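HTH-type transcriptional activator AmpR (PDB 3KOS) regulates expression of the AmpC beta-lactamase gene as a LysR-family transcription factor, of which this chain is the effector-binding domain. Local coordinates at residues L59-R64 and R190-A195; Y182-L187 and E198-L203. All coordinates share one frame; numbering follows the deposited sequence.

Contact 1: residues L59-R64 and R190-A195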
loop_
_atom_site.group_PDB
_atom_site.type_symbol
_atom_site.label_atom_id
_atom_site.label_comp_id
_atom_site.label_asym_id
_atom_site.label_seq_id
_atom_site.Cartn_x
_atom_site.Cartn_y
_atom_site.Cartn_z
ATOM N N LEU A 59 12.921 5.703 14.283
ATOM C CA LEU A 59 13.562 5.889 12.986
ATOM C C LEU A 59 14.721 6.877 13.041
ATOM O O LEU A 59 14.697 7.830 13.820
ATOM C CB LEU A 59 12.546 6.392 11.965
ATOM C CG LEU A 59 11.310 5.517 11.739
ATOM C CD1 LEU A 59 10.386 6.198 10.738
ATOM C CD2 LEU A 59 11.706 4.121 11.263
ATOM N N ASP A 60 15.725 6.660 12.198
ATOM C CA ASP A 60 16.753 7.679 11.978
ATOM C C ASP A 60 16.250 8.717 10.982
ATOM O O ASP A 60 16.261 9.921 11.259
ATOM C CB ASP A 60 18.048 7.025 11.483
ATOM C CG ASP A 60 18.678 6.140 12.537
ATOM O OD1 ASP A 60 18.805 6.606 13.692
ATOM O OD2 ASP A 60 19.034 4.988 12.228
ATOM N N TYR A 61 15.794 8.230 9.824
ATOM C CA TYR A 61 15.252 9.067 8.769
ATOM C C TYR A 61 13.843 8.612 8.394
ATOM O O TYR A 61 13.509 7.434 8.520
ATOM C CB TYR A 61 16.091 8.935 7.503
ATOM C CG TYR A 61 17.315 9.825 7.423
ATOM C CD1 TYR A 61 17.263 11.164 7.796
ATOM C CD2 TYR A 61 18.508 9.332 6.915
ATOM C CE1 TYR A 61 18.388 11.983 7.687
ATOM C CE2 TYR A 61 19.627 10.136 6.809
ATOM C CZ TYR A 61 19.561 11.455 7.198
ATOM O OH TYR A 61 20.692 12.239 7.073
ATOM N N THR A 62 13.053 9.552 7.892
ATOM C CA THR A 62 11.745 9.259 7.306
ATOM C C THR A 62 11.736 9.773 5.871
ATOM O O THR A 62 12.075 10.928 5.616
ATOM C CB THR A 62 10.639 9.993 8.071
ATOM O OG1 THR A 62 10.688 9.623 9.453
ATOM C CG2 THR A 62 9.263 9.649 7.498
ATOM N N ILE A 63 11.375 8.923 4.917
ATOM C CA ILE A 63 11.187 9.422 3.565
ATOM C C ILE A 63 9.688 9.553 3.372
ATOM O O ILE A 63 8.950 8.620 3.655
ATOM C CB ILE A 63 11.823 8.515 2.520
ATOM C CG1 ILE A 63 13.359 8.574 2.671
ATOM C CG2 ILE A 63 11.388 8.961 1.127
ATOM C CD1 ILE A 63 14.120 7.624 1.747
ATOM N N ARG A 64 9.248 10.730 2.934
ATOM C CA ARG A 64 7.834 11.057 2.944
ATOM C C ARG A 64 7.454 12.000 1.812
ATOM O O ARG A 64 8.315 12.636 1.192
ATOM C CB ARG A 64 7.480 11.712 4.283
ATOM C CG ARG A 64 8.120 13.065 4.470
ATOM C CD ARG A 64 8.393 13.335 5.949
ATOM N NE ARG A 64 7.194 13.160 6.760
ATOM C CZ ARG A 64 7.176 13.243 8.085
ATOM N NH1 ARG A 64 6.039 13.066 8.752
ATOM N NH2 ARG A 64 8.297 13.503 8.743
ATOM N N ARG A 190 16.864 14.192 16.809
ATOM C CA ARG A 190 17.529 12.923 16.515
ATOM C C ARG A 190 18.959 13.203 16.051
ATOM O O ARG A 190 19.167 13.965 15.109
ATOM C CB ARG A 190 16.776 12.164 15.417
ATOM C CG ARG A 190 17.329 10.770 15.110
ATOM C CD ARG A 190 16.758 9.716 16.040
ATOM N NE ARG A 190 17.313 8.384 15.805
ATOM C CZ ARG A 190 16.841 7.271 16.360
ATOM N NH1 ARG A 190 15.791 7.328 17.177
ATOM N NH2 ARG A 190 17.403 6.097 16.095
ATOM N N PRO A 191 19.948 12.597 16.718
ATOM C CA PRO A 191 21.354 12.826 16.364
ATOM C C PRO A 191 21.665 12.331 14.956
ATOM O O PRO A 191 21.246 11.239 14.589
ATOM C CB PRO A 191 22.119 11.971 17.382
ATOM C CG PRO A 191 21.166 11.760 18.508
ATOM C CD PRO A 191 19.805 11.710 17.886
ATOM N N GLU A 192 22.387 13.132 14.183
ATOM C CA GLU A 192 22.805 12.722 12.845
ATOM C C GLU A 192 24.111 11.933 12.902
ATOM O O GLU A 192 25.142 12.446 13.349
ATOM C CB GLU A 192 22.952 13.947 11.953
ATOM C CG GLU A 192 23.249 13.649 10.507
ATOM C CD GLU A 192 23.677 14.893 9.751
ATOM O OE1 GLU A 192 24.836 15.340 9.935
ATOM O OE2 GLU A 192 22.860 15.432 8.977
ATOM N N THR A 193 24.058 10.683 12.449
ATOM C CA THR A 193 25.201 9.777 12.459
ATOM C C THR A 193 25.927 9.822 11.120
ATOM O O THR A 193 25.397 10.342 10.139
ATOM C CB THR A 193 24.740 8.323 12.673
ATOM O OG1 THR A 193 23.893 7.942 11.574
ATOM C CG2 THR A 193 23.976 8.184 13.994
ATOM N N PRO A 194 27.154 9.278 11.073
ATOM C CA PRO A 194 27.867 9.182 9.795
ATOM C C PRO A 194 27.100 8.349 8.766
ATOM O O PRO A 194 27.116 8.682 7.581
ATOM C CB PRO A 194 29.172 8.466 10.169
ATOM C CG PRO A 194 29.341 8.707 11.627
ATOM C CD PRO A 194 27.974 8.844 12.216
ATOM N N ALA A 195 26.468 7.271 9.211
ATOM C CA ALA A 195 25.707 6.404 8.308
ATOM C C ALA A 195 24.563 7.190 7.669
ATOM O O ALA A 195 24.284 7.041 6.480
ATOM C CB ALA A 195 25.167 5.202 9.056
HETATM O O HOH W 1 22.329 5.807 11.940
HETATM O O HOH W 2 20.266 8.803 15.188
HETATM O O HOH W 3 20.406 14.502 8.507
#
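Arg-190 reaches the backbone of Leu-59 and the carboxylate of Asp-60. Its CB sets out toward the 59-64 segment, with CG anti to the backbone N (chi1 -175°), and CG comes 4.1 Å from Asp-60 O. The chain bends at chi2 (86°), bringing CD to 3.6 Å from Leu-59 O. Leu-59 O lies over one face of the guanidinium near its rim, 3.4 Å from CZ; although close to NE, it is poorly angled for a hydrogen bond. At the tip, NH2 makes a salt bridge to Asp-60 OD1 at 2.8 Å, and NE adds a weak bond to the same oxygen at 3.1 Å. The carboxylate and guanidinium planes are 66° apart, and NH2 comes to OD1 from above the carboxylate plane. A water gives OD1 another donor and ties it to Pro-191 O, while OD2 takes the backbone N of Lys-15 and a glycerol probably from the crystallisation liquor. A second water joins Tyr-61 OH, which also bonds Ser-200, to OE2 of Glu-192, whose OE1 is held in a salt bridge by Arg-197. Strand 61-66 runs between strands 12-19 and 181-187, and segment 190-195 leads from strand 181-187 into helix 194-209, with Thr-193 as N-cap.

Contact 2: residues Y182-L187 and E198-L203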
loop_
_atom_site.group_PDB
_atom_site.type_symbol
_atom_site.label_atom_id
_atom_site.label_comp_id
_atom_site.label_asym_id
_atom_site.label_seq_id
_atom_site.Cartn_x
_atom_site.Cartn_y
_atom_site.Cartn_z
ATOM N N TYR A 182 8.951 14.525 -2.774
ATOM C CA TYR A 182 9.495 13.564 -1.820
ATOM C C TYR A 182 10.677 14.168 -1.083
ATOM O O TYR A 182 11.544 14.805 -1.694
ATOM C CB TYR A 182 9.856 12.233 -2.500
ATOM C CG TYR A 182 8.608 11.489 -2.953
ATOM C CD1 TYR A 182 7.813 10.800 -2.036
ATOM C CD2 TYR A 182 8.217 11.503 -4.282
ATOM C CE1 TYR A 182 6.656 10.144 -2.435
ATOM C CE2 TYR A 182 7.054 10.847 -4.697
ATOM C CZ TYR A 182 6.285 10.166 -3.770
ATOM O OH TYR A 182 5.124 9.520 -4.170
ATOM N N TRP A 183 10.683 13.981 0.231
ATOM C CA TRP A 183 11.705 14.551 1.109
ATOM C C TRP A 183 12.257 13.481 2.029
ATOM O O TRP A 183 11.584 12.486 2.319
ATOM C CB TRP A 183 11.081 15.628 2.000
ATOM C CG TRP A 183 10.508 16.777 1.259
ATOM C CD1 TRP A 183 9.297 16.836 0.632
ATOM C CD2 TRP A 183 11.118 18.063 1.080
ATOM N NE1 TRP A 183 9.121 18.077 0.061
ATOM C CE2 TRP A 183 10.224 18.848 0.322
ATOM C CE3 TRP A 183 12.339 18.623 1.481
ATOM C CZ2 TRP A 183 10.506 20.164 -0.036
ATOM C CZ3 TRP A 183 12.619 19.933 1.123
ATOM C CH2 TRP A 183 11.706 20.686 0.370
ATOM N N ILE A 184 13.480 13.687 2.504
ATOM C CA ILE A 184 13.988 12.870 3.602
ATOM C C ILE A 184 14.107 13.763 4.849
ATOM O O ILE A 184 14.617 14.875 4.771
ATOM C CB ILE A 184 15.335 12.185 3.244
ATOM C CG1 ILE A 184 15.755 11.202 4.352
ATOM C CG2 ILE A 184 16.421 13.216 2.944
ATOM C CD1 ILE A 184 16.836 10.188 3.920
ATOM N N THR A 185 13.616 13.293 5.983
ATOM C CA THR A 185 13.539 14.147 7.163
ATOM C C THR A 185 14.108 13.485 8.413
ATOM O O THR A 185 13.980 12.272 8.604
ATOM C CB THR A 185 12.083 14.652 7.427
ATOM O OG1 THR A 185 11.246 13.576 7.875
ATOM C CG2 THR A 185 11.496 15.246 6.163
ATOM N N ARG A 186 14.752 14.302 9.246
ATOM C CA ARG A 186 15.287 13.872 10.532
ATOM C C ARG A 186 14.643 14.756 11.592
ATOM O O ARG A 186 14.606 15.977 11.443
ATOM C CB ARG A 186 16.817 14.080 10.540
ATOM C CG ARG A 186 17.502 13.834 11.870
ATOM C CD ARG A 186 18.983 14.280 11.842
ATOM N NE ARG A 186 19.134 15.706 11.540
ATOM C CZ ARG A 186 19.194 16.658 12.468
ATOM N NH1 ARG A 186 19.125 16.336 13.752
ATOM N NH2 ARG A 186 19.328 17.927 12.116
ATOM N N LEU A 187 14.109 14.159 12.648
ATOM C CA LEU A 187 13.651 14.972 13.775
ATOM C C LEU A 187 14.840 15.796 14.235
ATOM O O LEU A 187 15.942 15.274 14.340
ATOM C CB LEU A 187 13.170 14.093 14.926
ATOM C CG LEU A 187 11.812 13.424 14.730
ATOM C CD1 LEU A 187 11.424 12.652 15.981
ATOM C CD2 LEU A 187 10.763 14.478 14.393
ATOM N N GLU A 198 25.943 9.607 5.063
ATOM C CA GLU A 198 26.346 8.861 3.880
ATOM C C GLU A 198 25.156 8.422 3.040
ATOM O O GLU A 198 25.158 8.568 1.817
ATOM C CB GLU A 198 27.228 7.679 4.282
ATOM C CG GLU A 198 28.628 8.165 4.672
ATOM C CD GLU A 198 29.510 7.103 5.277
ATOM O OE1 GLU A 198 29.006 6.017 5.630
ATOM O OE2 GLU A 198 30.725 7.369 5.416
ATOM N N PHE A 199 24.134 7.891 3.696
ATOM C CA PHE A 199 22.924 7.522 2.973
ATOM C C PHE A 199 22.281 8.731 2.280
ATOM O O PHE A 199 21.893 8.650 1.118
ATOM C CB PHE A 199 21.919 6.840 3.897
ATOM C CG PHE A 199 20.639 6.460 3.203
ATOM C CD1 PHE A 199 19.575 7.341 3.167
ATOM C CD2 PHE A 199 20.525 5.240 2.553
ATOM C CE1 PHE A 199 18.391 7.004 2.518
ATOM C CE2 PHE A 199 19.348 4.897 1.897
ATOM C CZ PHE A 199 18.279 5.782 1.886
ATOM N N SER A 200 22.159 9.847 2.995
ATOM C CA SER A 200 21.566 11.058 2.415
ATOM C C SER A 200 22.348 11.552 1.218
ATOM O O SER A 200 21.765 11.932 0.200
ATOM C CB SER A 200 21.515 12.192 3.435
ATOM O OG SER A 200 20.612 11.883 4.461
ATOM N N ARG A 201 23.673 11.580 1.349
ATOM C CA ARG A 201 24.512 12.019 0.241
ATOM C C ARG A 201 24.370 11.085 -0.952
ATOM O O ARG A 201 24.276 11.537 -2.097
ATOM C CB ARG A 201 25.991 12.115 0.653
ATOM C CG ARG A 201 26.303 13.227 1.643
ATOM C CD ARG A 201 27.799 13.599 1.631
ATOM N NE ARG A 201 28.675 12.449 1.861
ATOM C CZ ARG A 201 29.295 12.187 3.013
ATOM N NH1 ARG A 201 29.152 13.001 4.058
ATOM N NH2 ARG A 201 30.069 11.115 3.115
ATOM N N TRP A 202 24.364 9.783 -0.690
ATOM C CA TRP A 202 24.222 8.811 -1.765
ATOM C C TRP A 202 22.902 9.003 -2.518
ATOM O O TRP A 202 22.867 9.010 -3.752
ATOM C CB TRP A 202 24.276 7.385 -1.228
ATOM C CG TRP A 202 23.760 6.406 -2.237
ATOM C CD1 TRP A 202 24.434 5.918 -3.323
ATOM C CD2 TRP A 202 22.455 5.818 -2.276
ATOM N NE1 TRP A 202 23.631 5.059 -4.028
ATOM C CE2 TRP A 202 22.409 4.982 -3.411
ATOM C CE3 TRP A 202 21.321 5.916 -1.460
ATOM C CZ2 TRP A 202 21.272 4.244 -3.750
ATOM C CZ3 TRP A 202 20.186 5.181 -1.799
ATOM C CH2 TRP A 202 20.171 4.362 -2.936
ATOM N N LEU A 203 21.817 9.149 -1.769
ATOM C CA LEU A 203 20.484 9.198 -2.381
ATOM C C LEU A 203 20.274 10.476 -3.201
ATOM O O LEU A 203 19.868 10.423 -4.358
ATOM C CB LEU A 203 19.392 9.037 -1.315
ATOM C CG LEU A 203 17.944 8.971 -1.820
ATOM C CD1 LEU A 203 17.788 7.958 -2.956
ATOM C CD2 LEU A 203 17.012 8.632 -0.661
#
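Ile-184 meets Phe-199 and Ser-200 where the C-terminal helix 194-209 packs on the mixed sheet of this effector-binding domain, an alpha/beta unit of the periplasmic-binding-protein kind. The contact is small and mainly apolar, and all three residues are buried. Ile-184 points from strand 181-187 toward the helix, and its CG1 arm is extended, CG1 anti to the backbone N (chi1 -173°) and CD1 continuing outward (chi2 163°). That terminal methyl does the touching. It meets the Phe-199 ring at its edge, in the ring plane, against CE1 and CD1 and not over a face. A turn further on, Leu-203 also points toward the strand, its CD2 stopping 4.8 Å from Ile-184 CD1. The Phe-199 ring packs besides on Leu-14 and Ile-16 of strand 12-19 and stands edge-to-face with Phe-34, so one aromatic group joins the helix to several parts of the core.

Polar groups enter mainly through Ser-200. Its OG lies 4.2 Å from Ile-184 CD1, a plain van der Waals contact. The same OG bonds Tyr-61 OH and the carbonyl of Met-196 one turn earlier, which satisfies a hydroxyl set beside apolar neighbours. Backbone bonds hold each side in place: Ile-184 pairs with Gln-76 of strand 73-86, and Leu-203 N bonds Phe-199 O at 2.9 Å. Closest across the interface are Ile-184 CD1 and Phe-199 CE1, 3.8 Å apart.

The centres of contacts 1 and 2 lie about 7 Å apart, on the same side of the chain's centre and within one LysR substrate-binding domain. Along the chain the segments alternate: 59-64 comes first, then 182-187, 190-195 and finally 198-203. Strands 61-66 and 181-187 are antiparallel neighbours in the mixed sheet, joined by the backbone bond from Thr-185 N to Thr-62 O, 2.8 Å. Segment 190-195 touches through Arg-190 and Glu-192, in the loop before helix 194-209, and runs into that helix, whose following turns supply contact 2. Tyr-61 bridges them, its CD2 packing 3.5 Å from Ile-184 CD1. The chain's last strand and helix are thus fastened to a strand from its first third.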